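Local coordinates for DegV family protein (Streptococcus agalactiae, PDB 3LUP) that binds a long-chain fatty acid, captured here as elaidic acid, and may play a role in lipid transport or fatty acid metabolism, at residues Leu48-Tyr52 with His236-Gln240; Gly89-Ala93 with Gln127-Val131; Thr120-Ser124 with Phe195-Gly199; Asn133-Cys137 with Ile281-Asn285; Leu186-Val192 with Val203-Thr209. All blocks are in the same frame, centred on the assembly; numbering follows the deposited sequence.

Contact 1 (Leu48-Tyr52 with His236-Gln240)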
# COMPACT_ATOMS: atom_id res chain seq x y z
N LEU A 48 6.50 -3.98 -16.06
CA LEU A 48 5.55 -4.90 -15.44
C LEU A 48 5.41 -6.20 -16.24
O LEU A 48 5.25 -7.27 -15.65
CB LEU A 48 4.18 -4.24 -15.15
CG LEU A 48 3.25 -5.04 -14.19
CD1 LEU A 48 3.75 -5.05 -12.72
CD2 LEU A 48 1.77 -4.64 -14.25
N ASP A 49 5.51 -6.12 -17.57
CA ASP A 49 5.40 -7.32 -18.42
C ASP A 49 6.61 -8.22 -18.30
O ASP A 49 6.47 -9.45 -18.29
CB ASP A 49 5.11 -6.95 -19.87
CG ASP A 49 3.62 -6.97 -20.18
OD1 ASP A 49 3.05 -8.08 -20.36
OD2 ASP A 49 3.03 -5.87 -20.23
N GLN A 50 7.79 -7.62 -18.19
CA GLN A 50 9.02 -8.38 -17.99
C GLN A 50 8.97 -9.06 -16.64
O GLN A 50 9.46 -10.19 -16.50
CB GLN A 50 10.26 -7.48 -18.05
CG GLN A 50 10.84 -7.22 -19.44
CD GLN A 50 12.10 -6.34 -19.38
OE1 GLN A 50 12.49 -5.86 -18.32
NE2 GLN A 50 12.73 -6.13 -20.53
N TYR A 51 8.38 -8.37 -15.66
CA TYR A 51 8.27 -8.86 -14.29
C TYR A 51 7.55 -10.18 -14.22
O TYR A 51 8.05 -11.13 -13.61
CB TYR A 51 7.54 -7.88 -13.38
CG TYR A 51 7.26 -8.53 -12.04
CD1 TYR A 51 8.25 -8.59 -11.06
CD2 TYR A 51 6.04 -9.14 -11.78
CE1 TYR A 51 8.03 -9.20 -9.85
CE2 TYR A 51 5.80 -9.75 -10.56
CZ TYR A 51 6.80 -9.78 -9.60
OH TYR A 51 6.56 -10.39 -8.39
N TYR A 52 6.35 -10.22 -14.80
CA TYR A 52 5.53 -11.43 -14.78
C TYR A 52 6.14 -12.57 -15.59
O TYR A 52 6.01 -13.74 -15.21
CB TYR A 52 4.11 -11.12 -15.25
CG TYR A 52 3.26 -10.49 -14.19
CD1 TYR A 52 2.75 -11.25 -13.12
CD2 TYR A 52 2.95 -9.13 -14.23
CE1 TYR A 52 1.96 -10.67 -12.12
CE2 TYR A 52 2.16 -8.54 -13.25
CZ TYR A 52 1.67 -9.31 -12.19
OH TYR A 52 0.89 -8.72 -11.21
N HIS A 236 -5.74 -5.45 -8.16
CA HIS A 236 -5.47 -6.81 -8.55
C HIS A 236 -4.10 -6.98 -9.19
O HIS A 236 -3.56 -6.04 -9.78
CB HIS A 236 -6.55 -7.31 -9.51
CG HIS A 236 -6.53 -6.63 -10.83
ND1 HIS A 236 -5.91 -7.17 -11.93
CD2 HIS A 236 -7.03 -5.43 -11.22
CE1 HIS A 236 -6.04 -6.34 -12.96
NE2 HIS A 236 -6.72 -5.28 -12.55
N SER A 237 -3.55 -8.19 -9.08
CA SER A 237 -2.33 -8.53 -9.80
C SER A 237 -2.67 -9.48 -10.96
O SER A 237 -2.60 -10.70 -10.82
CB SER A 237 -1.27 -9.12 -8.85
OG SER A 237 -1.77 -10.27 -8.18
N ARG A 238 -3.06 -8.89 -12.09
CA ARG A 238 -3.50 -9.66 -13.28
C ARG A 238 -4.67 -10.60 -12.95
O ARG A 238 -4.63 -11.80 -13.22
CB ARG A 238 -2.33 -10.42 -13.92
CG ARG A 238 -1.18 -9.54 -14.40
CD ARG A 238 -1.04 -9.57 -15.90
NE ARG A 238 0.09 -8.76 -16.36
CZ ARG A 238 1.17 -9.23 -16.99
NH1 ARG A 238 1.29 -10.53 -17.25
NH2 ARG A 238 2.13 -8.39 -17.36
N ALA A 239 -5.71 -10.03 -12.33
CA ALA A 239 -6.93 -10.74 -11.97
C ALA A 239 -8.12 -9.88 -12.38
O ALA A 239 -9.06 -9.66 -11.61
CB ALA A 239 -6.96 -11.05 -10.46
N GLN A 240 -8.03 -9.37 -13.61
CA GLN A 240 -9.08 -8.61 -14.28
C GLN A 240 -10.50 -9.07 -13.97
O GLN A 240 -11.34 -8.28 -13.53
CB GLN A 240 -8.85 -8.69 -15.79
CG GLN A 240 -9.65 -7.67 -16.59
CD GLN A 240 -9.29 -6.26 -16.21
OE1 GLN A 240 -8.15 -5.97 -15.82
NE2 GLN A 240 -10.26 -5.35 -16.30
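R238 lays its side chain over the Y52 ring and ends at D49, a mixed CH-pi and salt-bridge contact between the start of helix 48-57 and the loop that joins strand 230-236 to helix 240-252. The aliphatic part of the arginine comes first: CG of R238 sits 3.9 Å from the centroid of the Y52 ring, 22° off its normal. Farther along, the guanidinium passes over the CD2 corner, with R238 CZ 3.3 Å from Y52 CD2, and its plane is tilted 35° from that of the ring. Y51 CD2 lies on the opposite face of Y52, so the ring is held between its helix neighbour and the loop. A bend at chi2 of R238 (-114°) turns the chain toward the helix, where NH2 makes the salt bridge to D49 OD1 at 3.2 Å. Both charged partners are exposed, so solvent probably weakens this pair. At the inner end the phenol reaches S237, whose CB is 3.2 Å from Y52 OH at the ring edge; S237 OG itself is hydrogen-bonded to G273 O and A276 N. H236 ND1 accepts a hydrogen bond from the backbone N of A239 at 2.9 Å, linking the end of the strand to the N-cap residue. R238 has left-handed backbone angles just before A239, making this a tight strand-to-helix connection at the end of a strand in the mixed sheet of the DegV fold.

Contact 2 (Gly89-Ala93 with Gln127-Val131); sequences GLFIA and QGNLV
L90 and V131 bring their CA atoms to 6.9 Å where the chain, leaving parallel-sheet strand 86-89 as a loop, runs past helix 124-138. The polar half of the contact is the amide of Q127. Its chain is extended beyond CG, which carries NE2 across to the carbonyl of L90, and NE2 donates to L90 O at 2.9 Å with an N-H...O angle of 163°. The acceptor lies in the plane of the Q127 amide, whereas the donor is tilted 27° from the plane of the L90 carbonyl. T10 OG1 also bonds L90 O. NE2 comes within 3.1 Å of I92 N as well, but both are donors; the carboxylate of D11 takes I92 N through OD2 and, weakly, Q127 NE2 through OD1. Beside this, the leucine supplies the apolar half. L90 CD1 rests on L130 CB at 3.6 Å, the two side chains roughly perpendicular, and meets V131 CG2 at 4.1 Å. I92, two residues beyond L90, lines the elaidic acid pocket. With OE1 of Q127 taken by T123 OG1 and NE2 by L90 O, each end of this buried amide has a suitable partner, a pattern consistent with its modelled orientation that ties the helix to the loop beside the fatty acid.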
# COMPACT_ATOMS: atom_id res chain seq x y z
N GLY A 89 6.39 11.97 5.80
CA GLY A 89 6.79 10.72 5.15
C GLY A 89 5.72 9.67 5.38
O GLY A 89 5.46 9.28 6.53
N LEU A 90 5.10 9.24 4.28
CA LEU A 90 4.01 8.24 4.29
C LEU A 90 4.40 6.98 3.50
O LEU A 90 4.14 6.86 2.29
CB LEU A 90 2.71 8.84 3.75
CG LEU A 90 2.05 9.95 4.56
CD1 LEU A 90 0.84 10.48 3.80
CD2 LEU A 90 1.65 9.46 5.94
N PHE A 91 5.05 6.06 4.20
CA PHE A 91 5.61 4.88 3.58
C PHE A 91 4.81 3.62 3.91
O PHE A 91 3.96 3.61 4.82
CB PHE A 91 7.06 4.70 4.03
CG PHE A 91 7.90 5.92 3.85
CD1 PHE A 91 8.33 6.31 2.58
CD2 PHE A 91 8.26 6.69 4.96
CE1 PHE A 91 9.09 7.45 2.41
CE2 PHE A 91 9.03 7.82 4.81
CZ PHE A 91 9.45 8.22 3.52
N ILE A 92 5.11 2.57 3.15
CA ILE A 92 4.67 1.20 3.40
C ILE A 92 4.54 0.82 4.90
O ILE A 92 5.38 1.20 5.74
CB ILE A 92 5.60 0.23 2.61
CG1 ILE A 92 5.09 -1.21 2.65
CG2 ILE A 92 7.04 0.30 3.11
CD1 ILE A 92 5.46 -2.01 1.40
N ALA A 93 3.47 0.09 5.24
CA ALA A 93 3.20 -0.42 6.60
C ALA A 93 4.39 -0.97 7.37
O ALA A 93 5.12 -1.83 6.87
CB ALA A 93 2.12 -1.50 6.51
N GLN A 127 -2.52 4.25 0.70
CA GLN A 127 -1.29 4.99 0.93
C GLN A 127 -1.24 6.23 0.05
O GLN A 127 -0.98 7.34 0.53
CB GLN A 127 -0.08 4.09 0.65
CG GLN A 127 1.17 4.37 1.52
CD GLN A 127 2.41 3.66 1.00
OE1 GLN A 127 2.34 2.52 0.52
NE2 GLN A 127 3.54 4.32 1.08
N GLY A 128 -1.54 6.06 -1.24
CA GLY A 128 -1.44 7.12 -2.23
C GLY A 128 -2.47 8.17 -1.94
O GLY A 128 -2.20 9.37 -2.05
N ASN A 129 -3.66 7.72 -1.57
CA ASN A 129 -4.73 8.61 -1.11
C ASN A 129 -4.32 9.46 0.09
O ASN A 129 -4.67 10.62 0.15
CB ASN A 129 -5.98 7.81 -0.76
CG ASN A 129 -6.71 7.26 -2.00
OD1 ASN A 129 -7.60 6.43 -1.86
ND2 ASN A 129 -6.34 7.73 -3.20
N LEU A 130 -3.56 8.89 1.03
CA LEU A 130 -3.05 9.66 2.16
C LEU A 130 -2.17 10.82 1.72
O LEU A 130 -2.27 11.92 2.25
CB LEU A 130 -2.28 8.78 3.15
CG LEU A 130 -3.15 7.87 4.02
CD1 LEU A 130 -2.27 6.92 4.82
CD2 LEU A 130 -4.10 8.65 4.92
N VAL A 131 -1.29 10.55 0.77
CA VAL A 131 -0.43 11.56 0.20
C VAL A 131 -1.28 12.68 -0.38
O VAL A 131 -1.17 13.83 0.05
CB VAL A 131 0.49 10.95 -0.88
CG1 VAL A 131 1.28 12.02 -1.63
CG2 VAL A 131 1.43 9.89 -0.26

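Contact 3 (Thr120-Ser124 with Phe195-Gly199); sequences TKITS and FNEEG. With ELA (Elaidic acid), chain B.
K121 NZ donates to E197 O at 2.8 Å, meeting the carbonyl nearly head-on with a C=O...N angle of 173°. The acceptor belongs to a type I turn, N196 to G199, that closes the beta hairpin between strands 192-195 and 201-205. An extended lysine chain runs along the turn to get there, and E156 adds a long, weak ion pair to the same NZ. Where the backbones come nearest, K121 CA is 4.1 Å from G199 CA; a glycine suits this place, with its positive phi and the lysine backbone close against it. At the inner side the contact becomes apolar. I122 CD1 sits over one face of the F195 ring, 3.8 Å from its centroid and 16° off the normal, a CH-pi contact. CG1 of I122 is anti to the backbone N (chi1 -156°), which directs the CD1 branch to that face. The fatty acid meets the same ring at its edge, F195 CE2 lying 3.8 Å from C14 of elaidic acid. T123 divides its two branches between environments: OG1 is hydrogen-bonded to S13 OG, while the methyl CG2 touches C13 of the acyl chain at 3.5 Å.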
# COMPACT_ATOMS: atom_id res chain seq x y z
N THR A 120 1.72 4.19 8.36
CA THR A 120 0.53 4.23 7.53
C THR A 120 -0.28 2.96 7.70
O THR A 120 -1.47 2.99 7.46
CB THR A 120 0.84 4.43 6.05
OG1 THR A 120 1.55 3.29 5.54
CG2 THR A 120 1.67 5.69 5.85
N LYS A 121 0.37 1.87 8.09
CA LYS A 121 -0.30 0.58 8.31
C LYS A 121 -0.99 0.04 7.06
O LYS A 121 -1.85 -0.85 7.12
CB LYS A 121 -1.30 0.67 9.46
CG LYS A 121 -0.67 1.02 10.80
CD LYS A 121 -1.75 0.97 11.85
CE LYS A 121 -1.25 1.44 13.18
NZ LYS A 121 -2.44 1.56 14.07
N ILE A 122 -0.61 0.59 5.91
CA ILE A 122 -1.21 0.17 4.65
C ILE A 122 -0.21 0.32 3.49
O ILE A 122 0.99 0.51 3.72
CB ILE A 122 -2.58 0.89 4.41
CG1 ILE A 122 -3.45 0.07 3.46
CG2 ILE A 122 -2.41 2.38 4.06
CD1 ILE A 122 -3.97 -1.24 4.11
N THR A 123 -0.70 0.17 2.27
CA THR A 123 0.14 0.35 1.10
C THR A 123 -0.78 0.50 -0.11
O THR A 123 -1.97 0.67 0.06
CB THR A 123 1.18 -0.81 0.95
OG1 THR A 123 2.13 -0.47 -0.06
CG2 THR A 123 0.52 -2.14 0.61
N SER A 124 -0.23 0.44 -1.31
CA SER A 124 -1.03 0.56 -2.53
C SER A 124 -1.87 1.85 -2.47
O SER A 124 -1.34 2.91 -2.10
CB SER A 124 -1.90 -0.69 -2.71
OG SER A 124 -2.70 -0.60 -3.88
N PHE A 195 -5.52 -6.19 6.87
CA PHE A 195 -4.51 -5.55 7.73
C PHE A 195 -4.98 -5.36 9.16
O PHE A 195 -6.06 -4.81 9.41
CB PHE A 195 -4.10 -4.21 7.14
CG PHE A 195 -3.07 -4.32 6.05
CD1 PHE A 195 -1.76 -3.90 6.28
CD2 PHE A 195 -3.41 -4.81 4.79
CE1 PHE A 195 -0.79 -3.98 5.28
CE2 PHE A 195 -2.44 -4.90 3.78
CZ PHE A 195 -1.13 -4.48 4.03
N ASN A 196 -4.15 -5.83 10.09
CA ASN A 196 -4.30 -5.65 11.54
C ASN A 196 -4.47 -4.22 12.06
O ASN A 196 -4.32 -3.23 11.32
CB ASN A 196 -3.03 -6.15 12.20
CG ASN A 196 -3.24 -7.40 12.96
OD1 ASN A 196 -4.36 -7.87 13.12
ND2 ASN A 196 -2.15 -7.96 13.47
N GLU A 197 -4.72 -4.11 13.36
CA GLU A 197 -4.56 -2.84 14.04
C GLU A 197 -3.08 -2.42 14.06
O GLU A 197 -2.79 -1.22 14.12
CB GLU A 197 -5.18 -2.89 15.45
CG GLU A 197 -6.72 -2.94 15.44
CD GLU A 197 -7.35 -3.28 16.80
OE1 GLU A 197 -6.99 -2.64 17.82
OE2 GLU A 197 -8.23 -4.19 16.85
N GLU A 198 -2.16 -3.40 13.97
CA GLU A 198 -0.72 -3.15 13.86
C GLU A 198 -0.25 -3.07 12.41
O GLU A 198 0.95 -2.96 12.15
CB GLU A 198 0.11 -4.24 14.53
CG GLU A 198 -0.11 -4.45 16.02
CD GLU A 198 -0.86 -5.74 16.31
OE1 GLU A 198 -0.44 -6.82 15.78
OE2 GLU A 198 -1.87 -5.68 17.07
N GLY A 199 -1.19 -3.15 11.47
CA GLY A 199 -0.86 -3.13 10.06
C GLY A 199 -0.20 -4.41 9.57
O GLY A 199 0.55 -4.38 8.60
CA ELA B . 11.23 -5.51 3.02
C ELA B . 12.36 -6.51 3.28
O ELA B . 12.39 -7.66 2.75
C3 ELA B . 11.12 -5.06 1.57
C4 ELA B . 10.20 -3.85 1.43
C5 ELA B . 9.03 -4.09 0.46
C6 ELA B . 7.85 -4.78 1.16
C7 ELA B . 6.79 -5.41 0.27
C8 ELA B . 5.72 -6.11 1.13
C9 ELA B . 4.33 -5.98 0.52
C10 ELA B . 3.19 -6.78 1.02
C11 ELA B . 2.02 -7.06 0.09
C12 ELA B . 0.67 -6.76 0.74
C13 ELA B . -0.04 -5.56 0.15
C14 ELA B . -1.56 -5.67 0.20
C15 ELA B . -2.20 -4.47 -0.51
C16 ELA B . -3.70 -4.32 -0.24
C17 ELA B . -4.00 -3.01 0.48
C18 ELA B . -5.30 -2.37 0.01
OXT ELA B . 13.28 -6.19 4.06

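Contact 4 (Asn133-Cys137 with Ile281-Asn285); sequences NALMC and ITPKN
N285, the last residue of the chain, lays its amide along helix 124-138 against N133 CB, M136 CB and C137 SG, and this is the tight part of the contact. The side chains of N133 and N285 run antiparallel, side by side, with their amide planes 27° apart, and N285 OD1 comes to 3.4 Å from N133 CB and 3.6 Å from C137 SG. Both amides turn to Q154 of helix 144-155: its OE1 accepts from N133 ND2, and its NE2 donates to N285 OD1. Toward the end of strand 277-283 the fit is looser. N133 ND2 reaches P283 O only by a weak hydrogen bond, 3.5 Å long with an angle of 140° at the hydrogen. A water held by P283 O at 2.7 Å also reaches N133 ND2, weakly. T282 CG2 lies nearby, 4.0 Å from N133 ND2. The solvent side belongs to M136, a selenomethionine. Bent at chi3 (70°), it lies exposed alongside N285, with its SE 4.0 Å from N285 CB. Since the direct polar bond between the segments is weak, the joining of helix to C-terminus probably depends on Q154, which serves both asparagines at once, and on the close packing of N285.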
# COMPACT_ATOMS: atom_id res chain seq x y z
N ASN A 133 -4.43 13.35 0.20
CA ASN A 133 -5.17 14.01 1.28
C ASN A 133 -4.34 15.07 1.99
O ASN A 133 -4.80 16.20 2.18
CB ASN A 133 -5.71 12.99 2.30
CG ASN A 133 -6.80 12.12 1.74
OD1 ASN A 133 -7.15 12.25 0.56
ND2 ASN A 133 -7.33 11.22 2.55
N ALA A 134 -3.12 14.70 2.35
CA ALA A 134 -2.24 15.61 3.06
C ALA A 134 -1.98 16.85 2.21
O ALA A 134 -1.85 17.95 2.72
CB ALA A 134 -0.94 14.93 3.43
N LEU A 135 -1.92 16.65 0.89
CA LEU A 135 -1.73 17.75 -0.05
C LEU A 135 -2.87 18.76 -0.04
O LEU A 135 -2.61 19.96 0.05
CB LEU A 135 -1.51 17.23 -1.46
CG LEU A 135 -0.06 17.30 -1.96
CD1 LEU A 135 0.86 16.40 -1.17
CD2 LEU A 135 -0.04 16.93 -3.43
N MSE A 136 -4.11 18.29 -0.13
CA MSE A 136 -5.27 19.18 -0.10
C MSE A 136 -5.39 19.89 1.26
O MSE A 136 -5.86 21.03 1.32
CB MSE A 136 -6.58 18.43 -0.42
CG MSE A 136 -6.57 17.45 -1.60
SE MSE A 136 -8.24 16.35 -1.54
CE MSE A 136 -9.55 17.74 -2.03
N CYS A 137 -4.98 19.21 2.34
CA CYS A 137 -4.93 19.80 3.69
C CYS A 137 -3.95 20.97 3.76
O CYS A 137 -4.24 22.01 4.37
CB CYS A 137 -4.50 18.75 4.71
SG CYS A 137 -5.74 17.54 5.13
N ILE A 281 -9.97 0.90 1.30
CA ILE A 281 -10.78 2.10 1.50
C ILE A 281 -10.01 3.18 2.26
O ILE A 281 -9.14 2.88 3.09
CB ILE A 281 -12.15 1.80 2.20
CG1 ILE A 281 -11.95 1.51 3.70
CG2 ILE A 281 -12.96 0.71 1.43
CD1 ILE A 281 -13.23 1.29 4.48
N THR A 282 -10.33 4.43 1.94
CA THR A 282 -9.71 5.57 2.57
C THR A 282 -10.80 6.60 2.80
O THR A 282 -11.60 6.84 1.90
CB THR A 282 -8.64 6.22 1.66
OG1 THR A 282 -7.72 5.23 1.23
CG2 THR A 282 -7.88 7.31 2.38
N PRO A 283 -10.83 7.22 4.01
CA PRO A 283 -11.77 8.29 4.27
C PRO A 283 -11.59 9.43 3.27
O PRO A 283 -10.46 9.76 2.91
CB PRO A 283 -11.37 8.78 5.66
CG PRO A 283 -10.61 7.66 6.25
CD PRO A 283 -9.92 6.99 5.15
N LYS A 284 -12.68 10.03 2.83
CA LYS A 284 -12.58 11.25 2.06
C LYS A 284 -12.07 12.40 2.93
O LYS A 284 -12.43 12.55 4.10
CB LYS A 284 -13.91 11.62 1.41
CG LYS A 284 -14.20 10.79 0.20
CD LYS A 284 -15.41 11.26 -0.53
CE LYS A 284 -15.87 10.17 -1.46
NZ LYS A 284 -16.96 10.64 -2.34
N ASN A 285 -11.18 13.18 2.32
CA ASN A 285 -10.66 14.40 2.90
C ASN A 285 -11.77 15.44 3.09
O ASN A 285 -12.25 15.66 4.20
CB ASN A 285 -9.58 14.96 1.97
CG ASN A 285 -8.50 15.69 2.72
OD1 ASN A 285 -7.92 15.15 3.66
ND2 ASN A 285 -8.22 16.92 2.31
O HOH W 1 -9.39 9.44 0.42

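Contact 5 (Leu186-Val192 with Val203-Thr209); sequences LLSIKPV and VYEKVRT
V192 O accepts two backbone N-H groups, E205 N at 3.0 Å and, weakly, Y204 N at 2.7 Å: a classic beta bulge, with Y204 and E205 together facing V192 in the antiparallel pairing of strands 192-195 and 201-205. V192 N returns a bond to E205 O at 2.8 Å, completing the hydrogen-bonded pair. Beyond the regular strands the pairing continues through K190 N, which donates to V207 O at 2.8 Å. P191, which has no N-H to give, brings its CA to 3.4 Å from E205 O. Apolar side chains flank this backbone seam. V192 CG2 packs on V207 CG2, L186 CD1 meets V203 CG2 at 3.8 Å, and P191 CB leans on V203 CG1. The next shell positions them: L217 and I220 of helix 210-224 lie against V192, R216 of that helix makes a salt bridge with E205 OE2, and the Y204 ring is edge-to-face with both H194 and F161. T209 stands at the N-cap of the same helix. At the outer end, I189 holds CG1 flanked by both backbone neighbours of its CA (chi1 62°), which sends the chain over K206, and there I189 CD1 touches K206 CG at 3.6 Å.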
# COMPACT_ATOMS: atom_id res chain seq x y z
N LEU A 186 -5.09 -23.42 5.50
CA LEU A 186 -5.66 -22.49 4.54
C LEU A 186 -5.53 -22.96 3.10
O LEU A 186 -6.15 -22.40 2.21
CB LEU A 186 -5.02 -21.11 4.71
CG LEU A 186 -4.92 -20.60 6.14
CD1 LEU A 186 -4.05 -19.37 6.20
CD2 LEU A 186 -6.28 -20.32 6.74
N LEU A 187 -4.73 -24.00 2.87
CA LEU A 187 -4.42 -24.42 1.50
C LEU A 187 -5.62 -24.87 0.65
O LEU A 187 -5.69 -24.54 -0.53
CB LEU A 187 -3.28 -25.44 1.46
CG LEU A 187 -1.87 -24.81 1.48
CD1 LEU A 187 -0.77 -25.88 1.41
CD2 LEU A 187 -1.66 -23.74 0.38
N SER A 188 -6.58 -25.57 1.25
CA SER A 188 -7.75 -26.08 0.53
C SER A 188 -8.87 -25.08 0.35
O SER A 188 -9.90 -25.40 -0.24
CB SER A 188 -8.31 -27.30 1.24
OG SER A 188 -7.61 -28.45 0.82
N ILE A 189 -8.70 -23.88 0.86
CA ILE A 189 -9.80 -22.93 0.93
C ILE A 189 -9.39 -21.56 0.38
O ILE A 189 -8.25 -21.38 -0.06
CB ILE A 189 -10.38 -22.86 2.38
CG1 ILE A 189 -9.32 -22.35 3.36
CG2 ILE A 189 -10.91 -24.23 2.85
CD1 ILE A 189 -9.90 -21.60 4.54
N LYS A 190 -10.30 -20.60 0.39
CA LYS A 190 -10.03 -19.25 -0.12
C LYS A 190 -10.24 -18.22 0.99
O LYS A 190 -11.31 -17.60 1.07
CB LYS A 190 -10.89 -18.94 -1.35
CG LYS A 190 -10.33 -19.47 -2.68
CD LYS A 190 -9.26 -18.52 -3.25
CE LYS A 190 -8.64 -19.00 -4.57
NZ LYS A 190 -8.33 -20.47 -4.65
N PRO A 191 -9.24 -18.04 1.87
CA PRO A 191 -9.40 -17.14 3.02
C PRO A 191 -9.42 -15.67 2.62
O PRO A 191 -8.77 -15.27 1.65
CB PRO A 191 -8.15 -17.41 3.84
CG PRO A 191 -7.14 -17.87 2.82
CD PRO A 191 -7.91 -18.69 1.86
N VAL A 192 -10.18 -14.89 3.38
CA VAL A 192 -10.16 -13.44 3.30
C VAL A 192 -9.15 -12.94 4.33
O VAL A 192 -9.19 -13.31 5.52
CB VAL A 192 -11.56 -12.83 3.59
CG1 VAL A 192 -11.55 -11.33 3.37
CG2 VAL A 192 -12.62 -13.47 2.73
N VAL A 203 -5.35 -13.44 8.83
CA VAL A 203 -6.54 -14.00 8.23
C VAL A 203 -7.75 -13.37 8.90
O VAL A 203 -7.94 -13.46 10.11
CB VAL A 203 -6.60 -15.54 8.34
CG1 VAL A 203 -7.81 -16.09 7.59
CG2 VAL A 203 -5.31 -16.17 7.82
N TYR A 204 -8.58 -12.72 8.10
CA TYR A 204 -9.84 -12.21 8.59
C TYR A 204 -10.84 -13.36 8.76
O TYR A 204 -11.37 -13.56 9.84
CB TYR A 204 -10.37 -11.12 7.66
CG TYR A 204 -11.66 -10.49 8.13
CD1 TYR A 204 -11.66 -9.60 9.21
CD2 TYR A 204 -12.86 -10.76 7.48
CE1 TYR A 204 -12.85 -9.01 9.65
CE2 TYR A 204 -14.05 -10.17 7.90
CZ TYR A 204 -14.03 -9.30 8.98
OH TYR A 204 -15.21 -8.72 9.39
N GLU A 205 -11.05 -14.13 7.68
CA GLU A 205 -12.11 -15.14 7.66
C GLU A 205 -11.73 -16.34 6.78
O GLU A 205 -11.18 -16.16 5.69
CB GLU A 205 -13.40 -14.47 7.17
CG GLU A 205 -14.70 -15.17 7.53
CD GLU A 205 -15.94 -14.34 7.16
OE1 GLU A 205 -15.96 -13.11 7.45
OE2 GLU A 205 -16.91 -14.92 6.59
N LYS A 206 -12.01 -17.56 7.26
CA LYS A 206 -11.92 -18.76 6.42
C LYS A 206 -13.16 -18.79 5.53
O LYS A 206 -14.29 -18.88 6.03
CB LYS A 206 -11.86 -20.05 7.26
CG LYS A 206 -10.49 -20.38 7.89
CD LYS A 206 -10.51 -21.67 8.72
CE LYS A 206 -9.83 -22.84 8.01
NZ LYS A 206 -10.23 -24.20 8.50
N VAL A 207 -12.97 -18.66 4.23
CA VAL A 207 -14.07 -18.78 3.27
C VAL A 207 -13.71 -19.94 2.36
O VAL A 207 -12.57 -20.07 1.93
CB VAL A 207 -14.30 -17.47 2.46
CG1 VAL A 207 -15.43 -17.66 1.46
CG2 VAL A 207 -14.64 -16.32 3.40
N ARG A 208 -14.68 -20.79 2.07
CA ARG A 208 -14.36 -22.04 1.41
C ARG A 208 -14.18 -21.96 -0.11
O ARG A 208 -13.30 -22.63 -0.65
CB ARG A 208 -15.34 -23.13 1.82
CG ARG A 208 -14.99 -23.71 3.18
CD ARG A 208 -15.83 -24.91 3.49
NE ARG A 208 -15.57 -26.04 2.60
CZ ARG A 208 -16.29 -26.36 1.53
NH1 ARG A 208 -17.34 -25.63 1.16
NH2 ARG A 208 -15.95 -27.42 0.81
N THR A 209 -14.98 -21.14 -0.77
CA THR A 209 -14.92 -21.03 -2.23
C THR A 209 -14.53 -19.63 -2.69
O THR A 209 -14.67 -18.67 -1.95
CB THR A 209 -16.26 -21.42 -2.87
OG1 THR A 209 -16.21 -21.16 -4.28
CG2 THR A 209 -17.41 -20.61 -2.27

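In the fold
Contact 2 is wholly buried near the centre of the chain; the other four are only partly buried. Contacts 2 and 3 meet directly, through F91 O with T120 OG1 and A93 N with I122 O, and both supply residues to the fatty acid pocket. Contacts 2 and 4 use successive parts of helix 124-138, yet an amide-to-carbonyl bond and leucine packing at the core give way to asparagine side chains served by Q154, and a water, near the C-terminus. Contacts 4 and 5 both reach the mixed sheet, but contact 5 relies on backbone bonds at its edge. Contact 1, about 28 Å between centres from contact 4 across the molecule, alone uses a salt bridge between its segments.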